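Local coordinates for protein ABC-type amino acid transport system, periplasmic component (Caldanaerobacter subterraneus subsp. tengcongensis MB4, PDB 4YMX) that binds arginine as the substrate-binding component of an amino acid ABC transporter and probably delivers it to the membrane-embedded complex, at residues Ser126-Val131 with Val191-Val196; Val130-Asp135 with Lys208-Asp213; Ala150-Thr155 with Ser176-Asp181. All coordinates share one frame; numbering follows the deposited sequence.

Interaction 1 of 3, residues Ser126-Val131 with Val191-Val196; sequences SRQVVV and VVEDTV. With ARG (arginine), chain C.
Strand 128-131 and strand 191-193 pair antiparallel inside a mixed five-stranded sheet, with V129 N donating to V192 O at 2.9 Å and V192 N returning a longer bond to V129 O. The pairing runs on into the first turn of helix 194-201: D194 N reaches R127 O at 2.9 Å, with a C=O...N angle of 172°, nearly head-on. This inner part is tight. On the face shared by V129 and V192, V129 CG1 lies 3.6 Å from D194 CB, its CG2 branch leans against V192 O, and further along V131 CG2 touches V192 CG1 at 4.0 Å.

The outer end is looser. R127 NE and D194 OD2 stand 4.8 Å apart and are joined by a water lying in the guanidinium plane; a second conformer of R127 makes this link tentative. D194 OD1 turns instead to Y211 OH.

E193, directly before the helix, faces the pocket. Q128 folds back at chi2 (-60°), which brings NE2 within 3.4 Å of E193 OE1 in a weak hydrogen bond, the amide and carboxylate planes standing 58° apart; Q128 OE1 is held by S157 OG. E193 OE1 also accepts the amino group of bound arginine, 2.8 Å from ligand N. E193 OE2 meets a water that also touches S126 OG, itself bonded to G221 N. With an alanine here, the ligand's amino group would probably lose its carboxylate partner and Q128 NE2 its weak acceptor. A buried carboxylate facing an alpha-amino group is consistent with charge-assisted recognition of the amino acid, with the backbone pairing and helix start fixing where E193 stands.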
loop_
_atom_site.group_PDB
_atom_site.type_symbol
_atom_site.label_atom_id
_atom_site.label_comp_id
_atom_site.label_asym_id
_atom_site.label_seq_id
_atom_site.Cartn_x
_atom_site.Cartn_y
_atom_site.Cartn_z
ATOM N N SER A 126 -7.330 5.628 3.404
ATOM C CA SER A 126 -6.149 6.132 2.706
ATOM C C SER A 126 -6.512 7.303 1.805
ATOM O O SER A 126 -7.691 7.516 1.476
ATOM C CB SER A 126 -5.448 5.028 1.893
ATOM O OG SER A 126 -6.278 4.555 0.847
ATOM N N ARG A 127 -5.490 8.061 1.411
ATOM C CA ARG A 127 -5.645 9.242 0.573
ATOM C C ARG A 127 -4.472 9.337 -0.401
ATOM O O ARG A 127 -3.321 9.178 -0.004
ATOM C CB ARG A 127 -5.681 10.497 1.452
ATOM C CG ARG A 127 -5.796 11.813 0.688
ATOM C CD ARG A 127 -5.405 13.001 1.564
ATOM N NE ARG A 127 -6.197 13.076 2.790
ATOM C CZ ARG A 127 -7.386 13.665 2.876
ATOM N NH1 ARG A 127 -7.930 14.229 1.805
ATOM N NH2 ARG A 127 -8.035 13.690 4.032
ATOM N N GLN A 128 -4.770 9.594 -1.673
ATOM C CA GLN A 128 -3.733 9.842 -2.676
ATOM C C GLN A 128 -3.219 11.264 -2.552
ATOM O O GLN A 128 -4.001 12.206 -2.369
ATOM C CB GLN A 128 -4.292 9.648 -4.091
ATOM C CG GLN A 128 -4.816 8.258 -4.354
ATOM C CD GLN A 128 -3.746 7.207 -4.192
ATOM O OE1 GLN A 128 -2.668 7.308 -4.781
ATOM N NE2 GLN A 128 -4.032 6.192 -3.382
ATOM N N VAL A 129 -1.905 11.416 -2.668
ATOM C CA VAL A 129 -1.293 12.731 -2.713
ATOM C C VAL A 129 -0.245 12.777 -3.818
ATOM O O VAL A 129 0.069 11.771 -4.448
ATOM C CB VAL A 129 -0.625 13.120 -1.377
ATOM C CG1 VAL A 129 -1.615 13.017 -0.215
ATOM C CG2 VAL A 129 0.626 12.285 -1.119
ATOM N N VAL A 130 0.290 13.965 -4.049
ATOM C CA VAL A 130 1.365 14.157 -5.005
ATOM C C VAL A 130 2.635 14.542 -4.242
ATOM O O VAL A 130 2.589 15.336 -3.301
ATOM C CB VAL A 130 0.987 15.242 -6.023
ATOM C CG1 VAL A 130 2.177 15.579 -6.917
ATOM C CG2 VAL A 130 -0.208 14.783 -6.865
ATOM N N VAL A 131 3.760 13.942 -4.612
ATOM C CA VAL A 131 5.051 14.308 -4.045
ATOM C C VAL A 131 5.896 14.990 -5.120
ATOM O O VAL A 131 5.970 14.513 -6.255
ATOM C CB VAL A 131 5.821 13.072 -3.511
ATOM C CG1 VAL A 131 7.146 13.502 -2.883
ATOM C CG2 VAL A 131 4.982 12.305 -2.497
ATOM N N VAL A 191 2.722 10.000 -7.605
ATOM C CA VAL A 191 1.423 9.851 -6.951
ATOM C C VAL A 191 1.467 8.621 -6.064
ATOM O O VAL A 191 1.808 7.530 -6.524
ATOM C CB VAL A 191 0.261 9.715 -7.964
ATOM C CG1 VAL A 191 -1.056 9.474 -7.235
ATOM C CG2 VAL A 191 0.164 10.968 -8.828
ATOM N N VAL A 192 1.143 8.800 -4.787
ATOM C CA VAL A 192 1.292 7.740 -3.792
ATOM C C VAL A 192 0.463 8.113 -2.575
ATOM O O VAL A 192 0.069 9.266 -2.438
ATOM C CB VAL A 192 2.798 7.536 -3.433
ATOM C CG1 VAL A 192 3.331 8.709 -2.620
ATOM C CG2 VAL A 192 3.032 6.212 -2.703
ATOM N N GLU A 193 0.168 7.146 -1.710
ATOM C CA GLU A 193 -0.630 7.424 -0.529
ATOM C C GLU A 193 0.098 8.320 0.459
ATOM O O GLU A 193 1.325 8.240 0.615
ATOM C CB GLU A 193 -1.087 6.126 0.139
ATOM C CG GLU A 193 -2.449 5.679 -0.326
ATOM C CD GLU A 193 -2.494 4.210 -0.647
ATOM O OE1 GLU A 193 -2.210 3.844 -1.801
ATOM O OE2 GLU A 193 -2.827 3.424 0.259
ATOM N N ASP A 194 -0.686 9.157 1.127
ATOM C CA ASP A 194 -0.202 10.165 2.067
ATOM C C ASP A 194 0.693 9.591 3.160
ATOM O O ASP A 194 1.794 10.076 3.400
ATOM C CB ASP A 194 -1.412 10.857 2.710
ATOM C CG ASP A 194 -1.024 11.999 3.637
ATOM O OD1 ASP A 194 0.014 12.644 3.403
ATOM O OD2 ASP A 194 -1.784 12.255 4.600
ATOM N N THR A 195 0.225 8.548 3.835
ATOM C CA THR A 195 0.992 8.012 4.958
ATOM C C THR A 195 2.325 7.433 4.508
ATOM O O THR A 195 3.322 7.506 5.226
ATOM C CB THR A 195 0.210 6.960 5.741
ATOM O OG1 THR A 195 -0.193 5.911 4.858
ATOM C CG2 THR A 195 -1.008 7.594 6.396
ATOM N N VAL A 196 2.336 6.849 3.317
ATOM C CA VAL A 196 3.575 6.318 2.768
ATOM C C VAL A 196 4.535 7.435 2.335
ATOM O O VAL A 196 5.742 7.356 2.600
ATOM C CB VAL A 196 3.279 5.338 1.618
ATOM C CG1 VAL A 196 4.565 4.845 0.987
ATOM C CG2 VAL A 196 2.488 4.145 2.155
HETATM N N ARG C . -3.644 1.455 -2.148
HETATM C CA ARG C . -3.078 1.368 -3.520
HETATM C C ARG C . -3.701 0.216 -4.287
HETATM O O ARG C . -4.444 -0.585 -3.723
HETATM C CB ARG C . -1.560 1.193 -3.457
HETATM C CG ARG C . -1.109 0.015 -2.615
HETATM C CD ARG C . 0.370 -0.279 -2.808
HETATM N NE ARG C . 0.866 -1.175 -1.774
HETATM C CZ ARG C . 2.120 -1.602 -1.687
HETATM N NH1 ARG C . 3.026 -1.227 -2.573
HETATM N NH2 ARG C . 2.461 -2.416 -0.706
HETATM O OXT ARG C . -3.472 0.069 -5.486
HETATM O O HOH W 1 -5.169 2.182 0.372
HETATM O O HOH W 2 -4.455 11.532 4.835
#

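Interaction 2 of 3, residues Val130-Asp135 with Lys208-Asp213; sequences VVVKND and KILYMD
K208 leaves its backbone with CG between N and the carbonyl carbon (chi1 65°) and is extended from there to NZ, a course that carries its methylenes obliquely past V132 and N134; V132, with CG1 anti to the carbonyl carbon (chi1 -62°), leaves CG2 between N and that carbon, where it meets the K208 chain at CE, 3.7 Å away. The setting is the antiparallel edge of the mixed sheet in the second lobe of this two-lobed type II periplasmic binding protein fold, where 207-210 is one of the two outermost strands and pairs with 128-133.

Two hydrogen-bonded pairs define the register. V130 and L210 exchange both backbone bonds, the shorter from L210 N to V130 O at 2.7 Å, and V132 and K208 do the same, K208 N to V132 O measuring 2.9 Å. Between them V131 and I209 form the non-hydrogen-bonded pair, their CA atoms 4.6 Å apart.

V130, V132, K208 and L210 share one face. There the side chains of V132 and L210 cross at about a right angle, V132 CG2 touching L210 CD1 at 3.8 Å, while the extended M212 chain brings SD to 3.8 Å from V130 CG2; I138 covers both L210 and M212. V131 and I209 occupy the other face, under A197 of helix 194-201.

Toward solvent the apolar packing gives way to polar contact. N134 OD1 sits over K208 CB at 3.4 Å, and N134 ND2 is weakly bonded to K205 O. K208 NZ makes a weak, long hydrogen bond to N134 O, and one water reinforces it by donating to N134 O while accepting from K208 NZ at 3.0 Å.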
loop_
_atom_site.group_PDB
_atom_site.type_symbol
_atom_site.label_atom_id
_atom_site.label_comp_id
_atom_site.label_asym_id
_atom_site.label_seq_id
_atom_site.Cartn_x
_atom_site.Cartn_y
_atom_site.Cartn_z
ATOM N N VAL A 130 0.290 13.965 -4.049
ATOM C CA VAL A 130 1.365 14.157 -5.005
ATOM C C VAL A 130 2.635 14.542 -4.242
ATOM O O VAL A 130 2.589 15.336 -3.301
ATOM C CB VAL A 130 0.987 15.242 -6.023
ATOM C CG1 VAL A 130 2.177 15.579 -6.917
ATOM C CG2 VAL A 130 -0.208 14.783 -6.865
ATOM N N VAL A 131 3.760 13.942 -4.612
ATOM C CA VAL A 131 5.051 14.308 -4.045
ATOM C C VAL A 131 5.896 14.990 -5.120
ATOM O O VAL A 131 5.970 14.513 -6.255
ATOM C CB VAL A 131 5.821 13.072 -3.511
ATOM C CG1 VAL A 131 7.146 13.502 -2.883
ATOM C CG2 VAL A 131 4.982 12.305 -2.497
ATOM N N VAL A 132 6.516 16.113 -4.765
ATOM C CA VAL A 132 7.401 16.853 -5.668
ATOM C C VAL A 132 8.628 17.303 -4.885
ATOM O O VAL A 132 8.642 17.223 -3.657
ATOM C CB VAL A 132 6.697 18.098 -6.281
ATOM C CG1 VAL A 132 5.500 17.679 -7.127
ATOM C CG2 VAL A 132 6.285 19.083 -5.190
ATOM N N LYS A 133 9.654 17.787 -5.583
ATOM C CA LYS A 133 10.788 18.403 -4.900
ATOM C C LYS A 133 10.376 19.751 -4.318
ATOM O O LYS A 133 9.417 20.376 -4.796
ATOM C CB LYS A 133 11.957 18.614 -5.856
ATOM C CG LYS A 133 12.602 17.344 -6.374
ATOM C CD LYS A 133 13.407 16.669 -5.280
ATOM C CE LYS A 133 14.611 15.932 -5.836
ATOM N NZ LYS A 133 15.695 16.829 -6.311
ATOM N N ASN A 134 11.104 20.203 -3.301
ATOM C CA ASN A 134 10.780 21.467 -2.648
ATOM C C ASN A 134 10.754 22.664 -3.595
ATOM O O ASN A 134 9.950 23.584 -3.417
ATOM C CB ASN A 134 11.732 21.736 -1.478
ATOM C CG ASN A 134 11.410 20.885 -0.265
ATOM O OD1 ASN A 134 10.292 20.385 -0.126
ATOM N ND2 ASN A 134 12.388 20.713 0.618
ATOM N N ASP A 135 11.605 22.633 -4.618
ATOM C CA ASP A 135 11.683 23.740 -5.568
ATOM C C ASP A 135 10.935 23.464 -6.863
ATOM O O ASP A 135 11.217 24.065 -7.900
ATOM C CB ASP A 135 13.140 24.111 -5.869
ATOM C CG ASP A 135 13.885 23.023 -6.620
ATOM O OD1 ASP A 135 13.406 21.871 -6.667
ATOM O OD2 ASP A 135 14.973 23.322 -7.161
ATOM N N LYS A 208 8.367 17.387 -0.767
ATOM C CA LYS A 208 7.170 17.833 -0.065
ATOM C C LYS A 208 5.928 17.177 -0.647
ATOM O O LYS A 208 5.920 16.737 -1.801
ATOM C CB LYS A 208 7.035 19.362 -0.106
ATOM C CG LYS A 208 6.827 19.919 -1.493
ATOM C CD LYS A 208 6.784 21.435 -1.481
ATOM C CE LYS A 208 6.677 21.944 -2.905
ATOM N NZ LYS A 208 6.631 23.435 -2.918
ATOM N N ILE A 209 4.879 17.117 0.162
ATOM C CA ILE A 209 3.604 16.563 -0.253
ATOM C C ILE A 209 2.685 17.705 -0.666
ATOM O O ILE A 209 2.571 18.708 0.045
ATOM C CB ILE A 209 2.969 15.793 0.905
ATOM C CG1 ILE A 209 3.859 14.608 1.275
ATOM C CG2 ILE A 209 1.563 15.327 0.545
ATOM C CD1 ILE A 209 3.441 13.878 2.552
ATOM N N LEU A 210 2.049 17.554 -1.822
ATOM C CA LEU A 210 0.973 18.443 -2.236
ATOM C C LEU A 210 -0.356 17.709 -2.098
ATOM O O LEU A 210 -0.577 16.650 -2.712
ATOM C CB LEU A 210 1.174 18.934 -3.670
ATOM C CG LEU A 210 2.484 19.687 -3.889
ATOM C CD1 LEU A 210 2.644 20.111 -5.341
ATOM C CD2 LEU A 210 2.579 20.889 -2.958
ATOM N N TYR A 211 -1.229 18.261 -1.261
ATOM C CA TYR A 211 -2.570 17.720 -1.059
ATOM C C TYR A 211 -3.519 18.300 -2.097
ATOM O O TYR A 211 -4.085 19.378 -1.908
ATOM C CB TYR A 211 -3.059 18.022 0.366
ATOM C CG TYR A 211 -2.242 17.277 1.396
ATOM C CD1 TYR A 211 -2.582 15.988 1.770
ATOM C CD2 TYR A 211 -1.107 17.842 1.960
ATOM C CE1 TYR A 211 -1.826 15.284 2.692
ATOM C CE2 TYR A 211 -0.333 17.140 2.881
ATOM C CZ TYR A 211 -0.707 15.861 3.242
ATOM O OH TYR A 211 0.059 15.166 4.149
ATOM N N MET A 212 -3.685 17.593 -3.206
ATOM C CA MET A 212 -4.561 18.059 -4.279
ATOM C C MET A 212 -5.871 17.300 -4.233
ATOM O O MET A 212 -5.865 16.071 -4.293
ATOM C CB MET A 212 -3.894 17.823 -5.627
ATOM C CG MET A 212 -2.511 18.422 -5.738
ATOM S SD MET A 212 -1.877 18.181 -7.394
ATOM C CE MET A 212 -0.312 19.031 -7.297
ATOM N N ASP A 213 -6.985 18.020 -4.141
ATOM C CA ASP A 213 -8.299 17.388 -4.088
ATOM C C ASP A 213 -8.480 16.387 -5.224
ATOM O O ASP A 213 -8.890 15.242 -5.019
ATOM C CB ASP A 213 -9.409 18.440 -4.180
ATOM C CG ASP A 213 -9.624 19.199 -2.879
ATOM O OD1 ASP A 213 -8.971 18.872 -1.862
ATOM O OD2 ASP A 213 -10.476 20.118 -2.873
HETATM O O HOH W 3 8.752 24.174 -0.945
#

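Interaction 3 of 3, residues Ala150-Thr155 with Ser176-Asp181; sequences AVQIGT and SDEFMD. With ARG (arginine), chain C.
The arginine pocket is backed here by a helix of a beta-alpha-beta crossover: helix 175-183, which links strands 168-172 and 189-193, packs along strand 148-152, whose last residue, Q152, and the turn after it, ending at T155, bind the ligand. The axes of strand 150-152 and helix 176-181 run almost exactly antiparallel (176°) and approach to 8.1 Å.

E178 carries the contact. Its CB rests 4.0 Å from A150 CB, and beyond CG the chain runs extended (chi2 170°), laying the carboxylate against the V151-Q152 peptide. E178 OE2 comes within 3.1 Å of Q152 CB, the two side chains crossing at about a right angle. It also lies near Q152 N, but at an angle too poor for a hydrogen bond; the donor is met instead by a water, 3.0 Å from Q152 N, which in turn donates to E178 OE1 at 2.7 Å.

From the same residue the side chain extends to the ligand, where Q152 OE1 accepts NH1 of the bound arginine at 2.9 Å; NE2 is held by N173 O. A type II turn runs from Q152 to T155, in which T155 OG1 donates to Q152 O at 2.7 Å, and T155 CA stands 3.1 Å from the ligand's OXT.

E178 thus acts as a second-shell residue: its buried carboxylate orients a water that accepts the backbone N-H of a first-shell glutamine, and its negative charge may add to a field favourable to the cationic guanidinium.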
loop_
_atom_site.group_PDB
_atom_site.type_symbol
_atom_site.label_atom_id
_atom_site.label_comp_id
_atom_site.label_asym_id
_atom_site.label_seq_id
_atom_site.Cartn_x
_atom_site.Cartn_y
_atom_site.Cartn_z
ATOM N N ALA A 150 5.644 9.527 -11.832
ATOM C CA ALA A 150 6.005 8.170 -11.427
ATOM C C ALA A 150 4.883 7.557 -10.601
ATOM O O ALA A 150 4.342 8.197 -9.690
ATOM C CB ALA A 150 7.306 8.157 -10.648
ATOM N N VAL A 151 4.520 6.318 -10.942
ATOM C CA VAL A 151 3.474 5.575 -10.249
ATOM C C VAL A 151 3.823 4.100 -10.179
ATOM O O VAL A 151 4.602 3.595 -10.998
ATOM C CB VAL A 151 2.100 5.696 -10.952
ATOM C CG1 VAL A 151 1.585 7.132 -10.885
ATOM C CG2 VAL A 151 2.176 5.213 -12.391
ATOM N N GLN A 152 3.206 3.405 -9.230
ATOM C CA GLN A 152 3.409 1.976 -9.077
ATOM C C GLN A 152 2.438 1.207 -9.968
ATOM O O GLN A 152 1.226 1.447 -9.959
ATOM C CB GLN A 152 3.259 1.554 -7.610
ATOM C CG GLN A 152 3.436 0.065 -7.385
ATOM C CD GLN A 152 3.629 -0.270 -5.926
ATOM O OE1 GLN A 152 2.898 0.215 -5.054
ATOM N NE2 GLN A 152 4.644 -1.073 -5.641
ATOM N N ILE A 153 2.986 0.295 -10.758
ATOM C CA ILE A 153 2.175 -0.529 -11.647
ATOM C C ILE A 153 1.103 -1.297 -10.884
ATOM O O ILE A 153 1.385 -1.942 -9.873
ATOM C CB ILE A 153 3.043 -1.524 -12.403
ATOM C CG1 ILE A 153 4.011 -0.772 -13.309
ATOM C CG2 ILE A 153 2.188 -2.465 -13.248
ATOM C CD1 ILE A 153 5.197 -1.606 -13.700
ATOM N N GLY A 154 -0.131 -1.195 -11.363
ATOM C CA GLY A 154 -1.214 -2.023 -10.849
ATOM C C GLY A 154 -1.968 -1.387 -9.702
ATOM O O GLY A 154 -2.788 -2.034 -9.056
ATOM N N THR A 155 -1.723 -0.102 -9.467
ATOM C CA THR A 155 -2.301 0.573 -8.307
ATOM C C THR A 155 -3.375 1.608 -8.613
ATOM O O THR A 155 -3.515 2.085 -9.742
ATOM C CB THR A 155 -1.225 1.289 -7.457
ATOM O OG1 THR A 155 -0.611 2.336 -8.228
ATOM C CG2 THR A 155 -0.171 0.304 -6.967
ATOM N N SER A 176 9.934 2.361 -3.942
ATOM C CA SER A 176 11.259 2.885 -3.643
ATOM C C SER A 176 11.932 3.478 -4.888
ATOM O O SER A 176 12.637 4.478 -4.798
ATOM C CB SER A 176 12.132 1.799 -3.019
ATOM O OG SER A 176 12.134 0.643 -3.840
ATOM N N ASP A 177 11.676 2.896 -6.053
ATOM C CA ASP A 177 12.247 3.418 -7.291
ATOM C C ASP A 177 11.591 4.707 -7.757
ATOM O O ASP A 177 12.228 5.531 -8.412
ATOM C CB ASP A 177 12.229 2.346 -8.378
ATOM C CG ASP A 177 13.183 1.228 -8.072
ATOM O OD1 ASP A 177 14.387 1.514 -7.902
ATOM O OD2 ASP A 177 12.731 0.072 -7.950
ATOM N N GLU A 178 10.328 4.905 -7.397
ATOM C CA GLU A 178 9.637 6.149 -7.710
ATOM C C GLU A 178 10.281 7.312 -6.979
ATOM O O GLU A 178 10.447 8.397 -7.538
ATOM C CB GLU A 178 8.160 6.034 -7.340
ATOM C CG GLU A 178 7.452 4.915 -8.094
ATOM C CD GLU A 178 6.071 4.643 -7.553
ATOM O OE1 GLU A 178 5.306 5.610 -7.321
ATOM O OE2 GLU A 178 5.749 3.450 -7.343
ATOM N N PHE A 179 10.639 7.090 -5.719
ATOM C CA PHE A 179 11.310 8.128 -4.959
ATOM C C PHE A 179 12.721 8.399 -5.458
ATOM O O PHE A 179 13.158 9.555 -5.487
ATOM C CB PHE A 179 11.261 7.820 -3.461
ATOM C CG PHE A 179 9.935 8.158 -2.845
ATOM C CD1 PHE A 179 9.727 9.410 -2.296
ATOM C CD2 PHE A 179 8.878 7.248 -2.882
ATOM C CE1 PHE A 179 8.496 9.749 -1.753
ATOM C CE2 PHE A 179 7.644 7.576 -2.341
ATOM C CZ PHE A 179 7.458 8.834 -1.777
ATOM N N MET A 180 13.417 7.352 -5.897
ATOM C CA MET A 180 14.722 7.547 -6.512
ATOM C C MET A 180 14.596 8.356 -7.806
ATOM O O MET A 180 15.419 9.234 -8.079
ATOM C CB MET A 180 15.414 6.203 -6.754
ATOM C CG MET A 180 15.858 5.522 -5.465
ATOM S SD MET A 180 16.195 3.757 -5.686
ATOM C CE MET A 180 17.582 3.817 -6.814
ATOM N N ASP A 181 13.546 8.088 -8.579
ATOM C CA ASP A 181 13.289 8.840 -9.806
ATOM C C ASP A 181 13.113 10.325 -9.518
ATOM O O ASP A 181 13.710 11.179 -10.176
ATOM C CB ASP A 181 12.016 8.339 -10.497
ATOM C CG ASP A 181 12.209 7.037 -11.219
ATOM O OD1 ASP A 181 13.365 6.674 -11.531
ATOM O OD2 ASP A 181 11.182 6.380 -11.500
HETATM N N ARG C . -3.644 1.455 -2.148
HETATM C CA ARG C . -3.078 1.368 -3.520
HETATM C C ARG C . -3.701 0.216 -4.287
HETATM O O ARG C . -4.444 -0.585 -3.723
HETATM C CB ARG C . -1.560 1.193 -3.457
HETATM C CG ARG C . -1.109 0.015 -2.615
HETATM C CD ARG C . 0.370 -0.279 -2.808
HETATM N NE ARG C . 0.866 -1.175 -1.774
HETATM C CZ ARG C . 2.120 -1.602 -1.687
HETATM N NH1 ARG C . 3.026 -1.227 -2.573
HETATM N NH2 ARG C . 2.461 -2.416 -0.706
HETATM O OXT ARG C . -3.472 0.069 -5.486
HETATM O O HOH W 4 2.810 4.967 -6.648
#

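How the interactions relate
All three contacts are built on one mixed sheet, ordered 168-172, 148-152, 189-193, 128-133, 207-210. Interactions 1 and 2 share V130 and V131 on strand 128-133, which lies between 189-193 and 207-210, their centres 9 Å apart; D194 OD1 of the first and Y211 OH of the second are 2.6 Å apart, a probable hydrogen bond. Interaction 3, centred 12 Å from interaction 1, adjoins it where V191 N lies 3.2 Å from A150 O. Interactions 1 and 3 both hold the ligand, E193 at its amino group and Q152 at its guanidinium, whereas interaction 2 stands back, the V131 side chain about 13 Å from arginine. V131 CG1 also touches F179 CE1 of helix 175-183, at 4.1 Å.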